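Long-range contacts in probable transcriptional regulator (Pseudomonas aeruginosa PAO1, PDB 2GEN), which probably binds regulatory DNA sequences as a TetR-family transcription factor, through a predicted helix-turn-helix motif carried by an all-helical chain: residues H55-L60 against G115-R120; Q14-C19 against E31-R36; A68-G73 against R85-S90. All blocks are in the same frame, centred on the assembly; numbering follows the deposited sequence.

Contact 1: residues H55-L60 against G115-R120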
ATOM      1  N   HIS A  55     -12.157 -17.656  -4.142  1.00 28.01           N
ATOM      2  CA  HIS A  55     -11.139 -16.671  -3.745  1.00 28.81           C
ATOM      3  C   HIS A  55     -11.173 -15.401  -4.625  1.00 28.72           C
ATOM      4  O   HIS A  55     -11.223 -14.269  -4.101  1.00 28.28           O
ATOM      5  CB  HIS A  55      -9.765 -17.344  -3.784  1.00 28.68           C
ATOM      6  CG  HIS A  55      -8.624 -16.455  -3.422  1.00 28.25           C
ATOM      7  ND1 HIS A  55      -7.998 -15.636  -4.335  1.00 28.58           N
ATOM      8  CD2 HIS A  55      -7.964 -16.289  -2.254  1.00 29.78           C
ATOM      9  CE1 HIS A  55      -7.011 -14.993  -3.745  1.00 30.71           C
ATOM     10  NE2 HIS A  55      -6.971 -15.368  -2.479  1.00 30.44           N
ATOM     11  N   GLY A  56     -11.167 -15.576  -5.943  1.00 28.45           N
ATOM     12  CA  GLY A  56     -11.248 -14.435  -6.871  1.00 27.77           C
ATOM     13  C   GLY A  56     -12.596 -13.713  -6.819  1.00 28.39           C
ATOM     14  O   GLY A  56     -12.654 -12.479  -6.919  1.00 27.98           O
ATOM     15  N   GLU A  57     -13.688 -14.457  -6.659  1.00 28.00           N
ATOM     16  CA  GLU A  57     -15.013 -13.833  -6.559  1.00 28.27           C
ATOM     17  C   GLU A  57     -15.106 -13.003  -5.271  1.00 28.01           C
ATOM     18  O   GLU A  57     -15.718 -11.904  -5.278  1.00 26.71           O
ATOM     19  CB  GLU A  57     -16.149 -14.860  -6.633  1.00 29.55           C
ATOM     20  CG  GLU A  57     -16.236 -15.630  -7.991  1.00 29.77           C
ATOM     21  CD  GLU A  57     -16.847 -14.824  -9.131  1.00 34.97           C
ATOM     22  OE1 GLU A  57     -17.158 -13.608  -8.962  1.00 34.17           O
ATOM     23  OE2 GLU A  57     -17.016 -15.398 -10.232  1.00 34.72           O
ATOM     24  N   LEU A  58     -14.507 -13.507  -4.191  1.00 26.14           N
ATOM     25  CA  LEU A  58     -14.448 -12.752  -2.928  1.00 25.60           C
ATOM     26  C   LEU A  58     -13.713 -11.410  -3.131  1.00 25.80           C
ATOM     27  O   LEU A  58     -14.147 -10.334  -2.631  1.00 25.08           O
ATOM     28  CB  LEU A  58     -13.788 -13.594  -1.819  1.00 25.25           C
ATOM     29  CG  LEU A  58     -13.601 -12.927  -0.435  1.00 25.80           C
ATOM     30  CD1 LEU A  58     -14.962 -12.492   0.151  1.00 24.65           C
ATOM     31  CD2 LEU A  58     -12.822 -13.822   0.552  1.00 24.61           C
ATOM     32  N   TYR A  59     -12.610 -11.473  -3.875  1.00 25.08           N
ATOM     33  CA  TYR A  59     -11.830 -10.278  -4.197  1.00 24.81           C
ATOM     34  C   TYR A  59     -12.683  -9.294  -4.992  1.00 25.20           C
ATOM     35  O   TYR A  59     -12.817  -8.096  -4.621  1.00 25.35           O
ATOM     36  CB  TYR A  59     -10.543 -10.632  -4.974  1.00 25.22           C
ATOM     37  CG  TYR A  59      -9.687  -9.418  -5.189  1.00 24.50           C
ATOM     38  CD1 TYR A  59      -8.757  -9.018  -4.231  1.00 24.89           C
ATOM     39  CD2 TYR A  59      -9.840  -8.642  -6.338  1.00 26.58           C
ATOM     40  CE1 TYR A  59      -7.979  -7.846  -4.440  1.00 26.01           C
ATOM     41  CE2 TYR A  59      -9.085  -7.501  -6.547  1.00 26.12           C
ATOM     42  CZ  TYR A  59      -8.174  -7.105  -5.618  1.00 27.39           C
ATOM     43  OH  TYR A  59      -7.475  -5.936  -5.858  1.00 29.15           O
ATOM     44  N   LEU A  60     -13.258  -9.776  -6.088  1.00 24.92           N
ATOM     45  CA  LEU A  60     -14.031  -8.893  -6.973  1.00 24.88           C
ATOM     46  C   LEU A  60     -15.251  -8.291  -6.269  1.00 24.93           C
ATOM     47  O   LEU A  60     -15.602  -7.121  -6.505  1.00 24.09           O
ATOM     48  CB  LEU A  60     -14.473  -9.627  -8.233  1.00 25.75           C
ATOM     49  CG  LEU A  60     -13.359 -10.134  -9.165  1.00 27.13           C
ATOM     50  CD1 LEU A  60     -14.010 -10.930 -10.300  1.00 28.26           C
ATOM     51  CD2 LEU A  60     -12.521  -8.995  -9.747  1.00 25.23           C
ATOM     52  N   GLY A 115      -4.534 -15.333 -12.166  1.00 43.73           N
ATOM     53  CA  GLY A 115      -5.410 -16.452 -12.516  1.00 42.75           C
ATOM     54  C   GLY A 115      -6.454 -16.169 -13.569  1.00 42.34           C
ATOM     55  O   GLY A 115      -6.278 -15.285 -14.415  1.00 42.53           O
ATOM     56  N   GLU A 116      -7.556 -16.908 -13.492  1.00 41.83           N
ATOM     57  CA  GLU A 116      -8.587 -16.947 -14.541  1.00 42.00           C
ATOM     58  C   GLU A 116      -9.599 -15.808 -14.474  1.00 40.67           C
ATOM     59  O   GLU A 116     -10.389 -15.605 -15.404  1.00 39.30           O
ATOM     60  CB  GLU A 116      -9.331 -18.288 -14.507  1.00 42.16           C
ATOM     61  CG  GLU A 116      -8.461 -19.460 -14.977  1.00 44.75           C
ATOM     62  CD  GLU A 116      -9.235 -20.737 -15.248  1.00 45.24           C
ATOM     63  OE1 GLU A 116     -10.438 -20.821 -14.896  1.00 47.90           O
ATOM     64  OE2 GLU A 116      -8.617 -21.676 -15.819  1.00 50.43           O
ATOM     65  N   LEU A 117      -9.597 -15.090 -13.357  1.00 39.49           N
ATOM     66  CA  LEU A 117     -10.501 -13.940 -13.216  1.00 39.13           C
ATOM     67  C   LEU A 117      -9.777 -12.639 -13.524  1.00 39.11           C
ATOM     68  O   LEU A 117     -10.307 -11.554 -13.256  1.00 38.52           O
ATOM     69  CB  LEU A 117     -11.151 -13.917 -11.818  1.00 38.94           C
ATOM     70  CG  LEU A 117     -12.555 -14.538 -11.698  1.00 40.22           C
ATOM     71  CD1 LEU A 117     -12.711 -15.843 -12.488  1.00 37.46           C
ATOM     72  CD2 LEU A 117     -12.983 -14.738 -10.242  1.00 38.73           C
ATOM     73  N   GLY A 118      -8.587 -12.749 -14.119  1.00 38.37           N
ATOM     74  CA  GLY A 118      -7.753 -11.587 -14.453  1.00 38.48           C
ATOM     75  C   GLY A 118      -8.409 -10.614 -15.427  1.00 38.74           C
ATOM     76  O   GLY A 118      -8.295  -9.390 -15.267  1.00 38.00           O
ATOM     77  N   GLU A 119      -9.099 -11.157 -16.428  1.00 38.29           N
ATOM     78  CA  GLU A 119      -9.794 -10.358 -17.428  1.00 39.29           C
ATOM     79  C   GLU A 119     -10.929  -9.564 -16.795  1.00 38.25           C
ATOM     80  O   GLU A 119     -11.131  -8.369 -17.098  1.00 38.11           O
ATOM     81  CB  GLU A 119     -10.353 -11.264 -18.534  1.00 40.04           C
ATOM     82  CG  GLU A 119      -9.318 -11.685 -19.579  1.00 45.31           C
ATOM     83  CD  GLU A 119      -8.385 -12.828 -19.132  1.00 51.33           C
ATOM     84  OE1 GLU A 119      -8.626 -13.474 -18.071  1.00 53.50           O
ATOM     85  OE2 GLU A 119      -7.405 -13.090 -19.878  1.00 54.22           O
ATOM     86  N   ARG A 120     -11.671 -10.235 -15.914  1.00 36.70           N
ATOM     87  CA  ARG A 120     -12.791  -9.606 -15.232  1.00 35.86           C
ATOM     88  C   ARG A 120     -12.309  -8.533 -14.284  1.00 34.63           C
ATOM     89  O   ARG A 120     -12.961  -7.494 -14.150  1.00 33.92           O
ATOM     90  CB  ARG A 120     -13.601 -10.626 -14.467  1.00 35.84           C
ATOM     91  CG  ARG A 120     -14.652 -11.294 -15.306  1.00 38.46           C
ATOM     92  CD  ARG A 120     -15.337 -12.372 -14.522  1.00 39.36           C
ATOM     93  NE  ARG A 120     -16.068 -11.841 -13.375  1.00 41.43           N
ATOM     94  CZ  ARG A 120     -16.586 -12.583 -12.398  1.00 42.77           C
ATOM     95  NH1 ARG A 120     -16.465 -13.915 -12.417  1.00 40.98           N
ATOM     96  NH2 ARG A 120     -17.227 -11.990 -11.389  1.00 40.08           N
TER
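Arg120 and Glu57 meet end-on, the two terminal nitrogens, NH1 and NH2, each taking one carboxylate oxygen in a two-bonded salt bridge. NH1 of Arg120 lies 2.7 Å from OE2 of Glu57 and is the straighter bond, at 162°; NH2 of Arg120 reaches OE1 of Glu57 at 2.9 Å. Both oxygens are met on their syn sides but from out of the carboxylate plane, and the two planes are turned 49° apart. Two bends bring the groups together: the Glu57 chain folds at chi2 (-77°), the Arg120 chain at chi3. Leu60 crosses Arg120 at about a right angle and lays CD1 over one guanidinium face, 3.6 Å from NH2 of Arg120. Leu117, at the N-cap position of helix 118-141, sets CD2 3.6 Å from C of Gly56, where no side chain intervenes; the same methyl is 3.9 Å from CD1 of Leu60. Helix 51-76 runs on from the predicted DNA-binding helices into the rest of the chain, as in TetR-family proteins, and here it is tied to helix 118-141. Arg53 forms a second salt bridge to OE2 of Glu57, so one buried carboxylate draws in two arginines, which probably keeps it ionised.

Contact 2: residues Q14-C19 against E31-R36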
ATOM      1  N   GLN A  14     -19.096 -14.758   2.265  1.00 30.27           N
ATOM      2  CA  GLN A  14     -18.776 -14.366   3.628  1.00 31.53           C
ATOM      3  C   GLN A  14     -18.226 -15.550   4.427  1.00 31.22           C
ATOM      4  O   GLN A  14     -17.328 -15.377   5.242  1.00 31.79           O
ATOM      5  CB  GLN A  14     -19.955 -13.659   4.339  1.00 32.22           C
ATOM      6  CG  GLN A  14     -20.218 -12.190   3.836  1.00 35.47           C
ATOM      7  CD  GLN A  14     -18.938 -11.294   3.748  1.00 37.21           C
ATOM      8  OE1 GLN A  14     -18.378 -11.062   2.648  1.00 36.17           O
ATOM      9  NE2 GLN A  14     -18.471 -10.819   4.900  1.00 35.10           N
ATOM     10  N   ALA A  15     -18.751 -16.743   4.167  1.00 31.57           N
ATOM     11  CA  ALA A  15     -18.225 -17.984   4.765  1.00 31.67           C
ATOM     12  C   ALA A  15     -16.784 -18.215   4.356  1.00 30.97           C
ATOM     13  O   ALA A  15     -15.941 -18.490   5.196  1.00 31.99           O
ATOM     14  CB  ALA A  15     -19.089 -19.198   4.352  1.00 32.06           C
ATOM     15  N   ALA A  16     -16.511 -18.095   3.052  1.00 30.45           N
ATOM     16  CA  ALA A  16     -15.151 -18.228   2.564  1.00 29.23           C
ATOM     17  C   ALA A  16     -14.221 -17.217   3.259  1.00 29.35           C
ATOM     18  O   ALA A  16     -13.153 -17.569   3.769  1.00 28.81           O
ATOM     19  CB  ALA A  16     -15.118 -18.087   1.054  1.00 28.58           C
ATOM     20  N   LEU A  17     -14.652 -15.960   3.340  1.00 29.54           N
ATOM     21  CA  LEU A  17     -13.844 -14.968   4.026  1.00 28.70           C
ATOM     22  C   LEU A  17     -13.534 -15.372   5.483  1.00 29.41           C
ATOM     23  O   LEU A  17     -12.394 -15.251   5.922  1.00 29.18           O
ATOM     24  CB  LEU A  17     -14.524 -13.590   3.962  1.00 28.79           C
ATOM     25  CG  LEU A  17     -13.888 -12.490   4.815  1.00 28.66           C
ATOM     26  CD1 LEU A  17     -12.447 -12.146   4.345  1.00 28.22           C
ATOM     27  CD2 LEU A  17     -14.784 -11.261   4.741  1.00 27.97           C
ATOM     28  N   ALA A  18     -14.539 -15.836   6.224  1.00 29.99           N
ATOM     29  CA  ALA A  18     -14.339 -16.247   7.611  1.00 31.52           C
ATOM     30  C   ALA A  18     -13.285 -17.366   7.701  1.00 32.35           C
ATOM     31  O   ALA A  18     -12.390 -17.311   8.551  1.00 32.88           O
ATOM     32  CB  ALA A  18     -15.668 -16.710   8.204  1.00 31.42           C
ATOM     33  N   CYS A  19     -13.373 -18.339   6.787  1.00 33.55           N
ATOM     34  CA  CYS A  19     -12.401 -19.444   6.727  1.00 34.11           C
ATOM     35  C   CYS A  19     -11.008 -18.924   6.429  1.00 34.12           C
ATOM     36  O   CYS A  19     -10.059 -19.251   7.139  1.00 34.17           O
ATOM     37  CB  CYS A  19     -12.806 -20.484   5.668  1.00 34.47           C
ATOM     38  SG  CYS A  19     -14.308 -21.409   6.019  1.00 37.89           S
ATOM     39  N   GLU A  31     -13.978 -28.034   1.612  1.00 37.66           N
ATOM     40  CA  GLU A  31     -14.767 -28.676   2.661  1.00 38.29           C
ATOM     41  C   GLU A  31     -15.100 -27.717   3.804  1.00 38.58           C
ATOM     42  O   GLU A  31     -16.244 -27.662   4.268  1.00 38.65           O
ATOM     43  CB  GLU A  31     -14.041 -29.915   3.211  1.00 38.61           C
ATOM     44  CG  GLU A  31     -14.065 -31.118   2.263  1.00 38.29           C
ATOM     45  CD  GLU A  31     -12.989 -31.094   1.171  1.00 39.64           C
ATOM     46  OE1 GLU A  31     -12.063 -30.234   1.170  1.00 35.55           O
ATOM     47  OE2 GLU A  31     -13.076 -31.977   0.295  1.00 40.34           O
HETATM   48  N   MSE A  32     -14.100 -26.957   4.246  1.00 38.81           N
HETATM   49  CA  MSE A  32     -14.286 -25.973   5.321  1.00 40.13           C
HETATM   50  C   MSE A  32     -15.331 -24.912   4.941  1.00 39.21           C
HETATM   51  O   MSE A  32     -16.116 -24.478   5.786  1.00 39.14           O
HETATM   52  CB  MSE A  32     -12.954 -25.328   5.696  1.00 39.80           C
HETATM   53  CG  MSE A  32     -11.977 -26.335   6.235  1.00 39.74           C
HETATM   54 SE   MSE A  32     -10.254 -25.625   6.633  0.70 44.04          SE
HETATM   55  CE  MSE A  32      -9.297 -27.306   6.983  1.00 43.99           C
ATOM     56  N   ILE A  33     -15.349 -24.537   3.663  1.00 38.78           N
ATOM     57  CA  ILE A  33     -16.295 -23.537   3.126  1.00 38.23           C
ATOM     58  C   ILE A  33     -17.718 -24.092   3.101  1.00 39.68           C
ATOM     59  O   ILE A  33     -18.662 -23.406   3.504  1.00 38.88           O
ATOM     60  CB  ILE A  33     -15.849 -22.976   1.728  1.00 37.71           C
ATOM     61  CG1 ILE A  33     -14.448 -22.342   1.841  1.00 36.19           C
ATOM     62  CG2 ILE A  33     -16.879 -21.969   1.169  1.00 37.69           C
ATOM     63  CD1 ILE A  33     -13.797 -21.929   0.509  1.00 36.83           C
ATOM     64  N   ARG A  34     -17.888 -25.342   2.671  1.00 40.58           N
ATOM     65  CA  ARG A  34     -19.230 -25.934   2.739  1.00 41.85           C
ATOM     66  C   ARG A  34     -19.723 -26.067   4.182  1.00 42.03           C
ATOM     67  O   ARG A  34     -20.902 -25.844   4.443  1.00 42.60           O
ATOM     68  CB  ARG A  34     -19.355 -27.262   1.966  1.00 42.57           C
ATOM     69  CG  ARG A  34     -18.457 -28.355   2.412  1.00 44.90           C
ATOM     70  CD  ARG A  34     -19.206 -29.689   2.671  1.00 46.54           C
ATOM     71  NE  ARG A  34     -18.475 -30.353   3.735  1.00 46.78           N
ATOM     72  CZ  ARG A  34     -17.743 -31.456   3.611  1.00 45.86           C
ATOM     73  NH1 ARG A  34     -17.691 -32.119   2.462  1.00 43.94           N
ATOM     74  NH2 ARG A  34     -17.091 -31.905   4.676  1.00 45.22           N
ATOM     75  N   ASP A  35     -18.828 -26.390   5.113  1.00 42.34           N
ATOM     76  CA  ASP A  35     -19.224 -26.591   6.510  1.00 43.84           C
ATOM     77  C   ASP A  35     -19.591 -25.273   7.205  1.00 44.62           C
ATOM     78  O   ASP A  35     -20.542 -25.215   8.005  1.00 44.80           O
ATOM     79  CB  ASP A  35     -18.127 -27.313   7.306  1.00 44.26           C
ATOM     80  CG  ASP A  35     -17.890 -28.760   6.832  1.00 44.87           C
ATOM     81  OD1 ASP A  35     -18.747 -29.340   6.119  1.00 47.52           O
ATOM     82  OD2 ASP A  35     -16.834 -29.317   7.188  1.00 44.92           O
ATOM     83  N   ARG A  36     -18.839 -24.219   6.904  1.00 44.86           N
ATOM     84  CA  ARG A  36     -19.187 -22.898   7.421  1.00 45.57           C
ATOM     85  C   ARG A  36     -20.395 -22.286   6.722  1.00 45.28           C
ATOM     86  O   ARG A  36     -21.186 -21.595   7.362  1.00 46.10           O
ATOM     87  CB  ARG A  36     -18.004 -21.933   7.364  1.00 45.90           C
ATOM     88  CG  ARG A  36     -18.207 -20.728   8.271  1.00 47.57           C
ATOM     89  CD  ARG A  36     -16.943 -19.945   8.415  1.00 51.45           C
ATOM     90  NE  ARG A  36     -15.897 -20.679   9.122  1.00 53.42           N
ATOM     91  CZ  ARG A  36     -15.322 -20.272  10.249  1.00 54.25           C
ATOM     92  NH1 ARG A  36     -15.689 -19.128  10.821  1.00 54.83           N
ATOM     93  NH2 ARG A  36     -14.372 -21.013  10.800  1.00 55.22           N
TER
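Ala15, Ala16 and Cys19 form the face of helix 9-23 on which helix 30-37 rests, the two short segments crossing at 122° with their axes 8.7 Å apart. Small side chains permit this approach: the CA atoms of Ala16 and Ile33 are 5.5 Å apart. On the buried side, CB of Ala16 meets the CD1 end of Ile33 at 4.1 Å, and Ile33 also touches Leu44 of helix 41-47. Cys19 lies between the helices: its SG, beside the backbone N (chi1 -67°), faces the backbone of Met32 and Ile33 and is 3.6 Å from O of Met32. CB of Met32, a selenomethionine, flanks the same sulfur, but the rest of that chain leads away from helix 9-23.

The solvent side is carried by Arg36, an exposed side chain that nevertheless lies close against helix 9-23. With CG turned away from the backbone N (chi1 -162°), its chain reaches across that helix, then bends at chi3. Its aliphatic part does the packing: CD of Arg36 is 3.5 Å from CB of Ala18 and 3.7 Å from O of Ala15. NE of Arg36 passes SG of Cys19 at 3.6 Å, and one guanidinium face lies above the backbone between Ala18 and Cys19. The charged end finds its partner outside the segments: NH2 of Arg36 makes a salt bridge to Glu22, later in helix 9-23.

Helix 30-37 is the first helix of the predicted helix-turn-helix, and this contact seats it on the N-terminal helix of the TetR-type DNA-binding domain. The segments share no clear hydrogen bond; apolar and sulfur contacts and the arginine's aliphatic chain make the fit, and the ion pair to Glu22 anchors the charged end.

Contact 3: residues A68-G73 against R85-S90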
ATOM      1  N   ALA A  68     -19.699   0.515  -5.486  1.00 20.21           N
ATOM      2  CA  ALA A  68     -21.150   0.706  -5.286  1.00 19.79           C
ATOM      3  C   ALA A  68     -21.425   1.865  -4.327  1.00 18.72           C
ATOM      4  O   ALA A  68     -22.395   2.643  -4.537  1.00 19.79           O
ATOM      5  CB  ALA A  68     -21.811  -0.598  -4.777  1.00 21.12           C
ATOM      6  N   LEU A  69     -20.571   2.005  -3.304  1.00 18.87           N
ATOM      7  CA  LEU A  69     -20.657   3.158  -2.377  1.00 17.57           C
ATOM      8  C   LEU A  69     -20.483   4.454  -3.154  1.00 17.01           C
ATOM      9  O   LEU A  69     -21.239   5.415  -2.971  1.00 17.34           O
ATOM     10  CB  LEU A  69     -19.610   3.047  -1.273  1.00 17.54           C
ATOM     11  CG  LEU A  69     -19.928   1.961  -0.239  1.00 19.34           C
ATOM     12  CD1 LEU A  69     -18.838   1.935   0.785  1.00 20.48           C
ATOM     13  CD2 LEU A  69     -21.313   2.162   0.457  1.00 21.73           C
ATOM     14  N   LEU A  70     -19.495   4.462  -4.051  1.00 17.93           N
ATOM     15  CA  LEU A  70     -19.218   5.668  -4.853  1.00 18.73           C
ATOM     16  C   LEU A  70     -20.354   5.987  -5.758  1.00 18.71           C
ATOM     17  O   LEU A  70     -20.742   7.142  -5.844  1.00 18.63           O
ATOM     18  CB  LEU A  70     -17.913   5.559  -5.660  1.00 18.32           C
ATOM     19  CG  LEU A  70     -16.684   5.400  -4.766  1.00 18.27           C
ATOM     20  CD1 LEU A  70     -15.455   5.444  -5.732  1.00 20.50           C
ATOM     21  CD2 LEU A  70     -16.525   6.426  -3.625  1.00 19.85           C
ATOM     22  N   GLU A  71     -20.883   4.970  -6.419  1.00 18.82           N
ATOM     23  CA  GLU A  71     -22.033   5.154  -7.313  1.00 21.18           C
ATOM     24  C   GLU A  71     -23.199   5.766  -6.569  1.00 21.98           C
ATOM     25  O   GLU A  71     -23.739   6.793  -7.006  1.00 23.51           O
ATOM     26  CB  GLU A  71     -22.376   3.844  -8.037  1.00 22.22           C
ATOM     27  CG  GLU A  71     -23.711   3.917  -8.825  1.00 25.75           C
ATOM     28  CD  GLU A  71     -23.657   4.718 -10.126  1.00 34.84           C
ATOM     29  OE1 GLU A  71     -22.551   4.996 -10.640  1.00 36.71           O
ATOM     30  OE2 GLU A  71     -24.755   5.046 -10.658  1.00 39.77           O
ATOM     31  N   ALA A  72     -23.512   5.216  -5.384  1.00 20.76           N
ATOM     32  CA  ALA A  72     -24.617   5.763  -4.572  1.00 20.87           C
ATOM     33  C   ALA A  72     -24.338   7.213  -4.181  1.00 21.81           C
ATOM     34  O   ALA A  72     -25.203   8.087  -4.236  1.00 23.48           O
ATOM     35  CB  ALA A  72     -24.861   4.901  -3.327  1.00 20.53           C
ATOM     36  N   GLY A  73     -23.114   7.474  -3.779  1.00 19.87           N
ATOM     37  CA  GLY A  73     -22.757   8.800  -3.294  1.00 20.06           C
ATOM     38  C   GLY A  73     -22.649   9.875  -4.379  1.00 19.39           C
ATOM     39  O   GLY A  73     -23.016  11.016  -4.142  1.00 19.35           O
ATOM     40  N   ARG A  85     -14.491  14.126  -0.673  1.00 14.49           N
ATOM     41  CA  ARG A  85     -14.634  13.498   0.683  1.00 15.37           C
ATOM     42  C   ARG A  85     -15.183  12.089   0.567  1.00 15.81           C
ATOM     43  O   ARG A  85     -14.765  11.217   1.309  1.00 15.48           O
ATOM     44  CB  ARG A  85     -15.542  14.309   1.575  1.00 16.27           C
ATOM     45  CG  ARG A  85     -14.949  15.656   2.099  1.00 16.26           C
ATOM     46  CD  ARG A  85     -16.043  16.469   2.784  1.00 18.64           C
ATOM     47  NE  ARG A  85     -16.564  15.743   3.944  1.00 21.12           N
ATOM     48  CZ  ARG A  85     -16.002  15.744   5.164  1.00 22.28           C
ATOM     49  NH1 ARG A  85     -14.936  16.497   5.454  1.00 20.33           N
ATOM     50  NH2 ARG A  85     -16.563  15.007   6.132  1.00 22.23           N
ATOM     51  N   LEU A  86     -16.155  11.871  -0.327  1.00 14.60           N
ATOM     52  CA  LEU A  86     -16.800  10.580  -0.551  1.00 14.63           C
ATOM     53  C   LEU A  86     -15.809   9.494  -0.887  1.00 14.82           C
ATOM     54  O   LEU A  86     -15.959   8.369  -0.434  1.00 14.65           O
ATOM     55  CB  LEU A  86     -17.884  10.739  -1.652  1.00 14.69           C
ATOM     56  CG  LEU A  86     -18.606   9.427  -1.961  1.00 17.83           C
ATOM     57  CD1 LEU A  86     -19.591   9.103  -0.833  1.00 19.14           C
ATOM     58  CD2 LEU A  86     -19.305   9.626  -3.305  1.00 18.30           C
ATOM     59  N   LEU A  87     -14.796   9.791  -1.736  1.00 12.77           N
ATOM     60  CA  LEU A  87     -13.788   8.780  -2.055  1.00 15.19           C
ATOM     61  C   LEU A  87     -13.102   8.290  -0.778  1.00 14.65           C
ATOM     62  O   LEU A  87     -12.807   7.115  -0.667  1.00 17.44           O
ATOM     63  CB  LEU A  87     -12.741   9.375  -2.990  1.00 14.36           C
ATOM     64  CG  LEU A  87     -13.302   9.750  -4.393  1.00 19.36           C
ATOM     65  CD1 LEU A  87     -12.325  10.655  -5.168  1.00 19.21           C
ATOM     66  CD2 LEU A  87     -13.571   8.496  -5.212  1.00 24.22           C
ATOM     67  N   VAL A  88     -12.890   9.205   0.157  1.00 14.96           N
ATOM     68  CA  VAL A  88     -12.177   8.868   1.396  1.00 15.68           C
ATOM     69  C   VAL A  88     -13.086   8.225   2.431  1.00 15.11           C
ATOM     70  O   VAL A  88     -12.772   7.129   2.908  1.00 14.11           O
ATOM     71  CB  VAL A  88     -11.520  10.092   1.995  1.00 15.65           C
ATOM     72  CG1 VAL A  88     -10.816   9.766   3.408  1.00 17.31           C
ATOM     73  CG2 VAL A  88     -10.425  10.612   1.011  1.00 17.36           C
ATOM     74  N   THR A  89     -14.200   8.890   2.755  1.00 14.27           N
ATOM     75  CA  THR A  89     -15.094   8.266   3.820  1.00 14.97           C
ATOM     76  C   THR A  89     -15.607   6.891   3.390  1.00 15.85           C
ATOM     77  O   THR A  89     -15.791   6.034   4.237  1.00 17.66           O
ATOM     78  CB  THR A  89     -16.265   9.171   4.181  1.00 16.26           C
ATOM     79  OG1 THR A  89     -17.099   9.347   3.027  1.00 15.56           O
ATOM     80  CG2 THR A  89     -15.757  10.526   4.626  1.00 16.21           C
ATOM     81  N   SER A  90     -15.885   6.664   2.097  1.00 14.13           N
ATOM     82  CA  SER A  90     -16.374   5.369   1.647  1.00 15.88           C
ATOM     83  C   SER A  90     -15.359   4.266   1.924  1.00 16.62           C
ATOM     84  O   SER A  90     -15.716   3.167   2.361  1.00 15.99           O
ATOM     85  CB  SER A  90     -16.791   5.399   0.166  1.00 15.12           C
ATOM     86  OG  SER A  90     -17.856   6.292  -0.003  1.00 16.93           O
TER
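Leu70 supplies the apolar contacts at the buried side, CD1 pressing on Leu87 and CD2 lying among Leu86, Leu87 and Ser90. CD1 of Leu70 meets CD2 of Leu87 at 3.6 Å, the two side chains crossing at about a right angle, while CD2 of Leu70 lies 4.0 Å from CG of Leu86. Leu86 in turn packs on bare backbone: with CG anti to N (chi1 180°), it extends toward helix 51-76 and sets CD2 3.5 Å from C of Gly73.

Leu69 meets Ser90 through carbon-to-polar contacts: CD1 of Leu69 is 3.7 Å from O of Ser90, and CB of Leu69 approaches OG of Ser90 at 3.9 Å.

Ser90 bonds back within its own helix. Its OG donates to O of Leu86 at 2.8 Å, and the backbone N of Ser90 reaches the same oxygen from the opposite face of its plane.

The contact joins helices 51-76 and 80-97 in the helical body, probably the regulatory domain of this family; the segment axes make an angle of 141°. No hydrogen bond or salt bridge links the two segments, which meet by van der Waals packing, while just outside them Tyr66 of helix 51-76 adds a polar link, its hydroxyl bonding across to O of Leu87.

Overall arrangement
Contacts 1 and 3 share helix 51-76, their centres about 23 Å apart and on opposite sides of the chain's centre; contact 3 is nested within the loop that contact 1 closes. Contact 2 precedes both in the chain and touches contact 1 through Leu58 packing on Leu17. Contact 1 is mostly buried yet ionic, whereas contacts 2 and 3 are partly buried and have no salt bridge between their segments. Contact 2, in the predicted DNA-binding region, is the most peripheral, its centre about 21 Å from the chain's centre against 14 and 11 Å for contacts 1 and 3; it relies on small side chains and sulfur, with exposed Arg36 at its solvent side. Contact 3 joins helices by leucines.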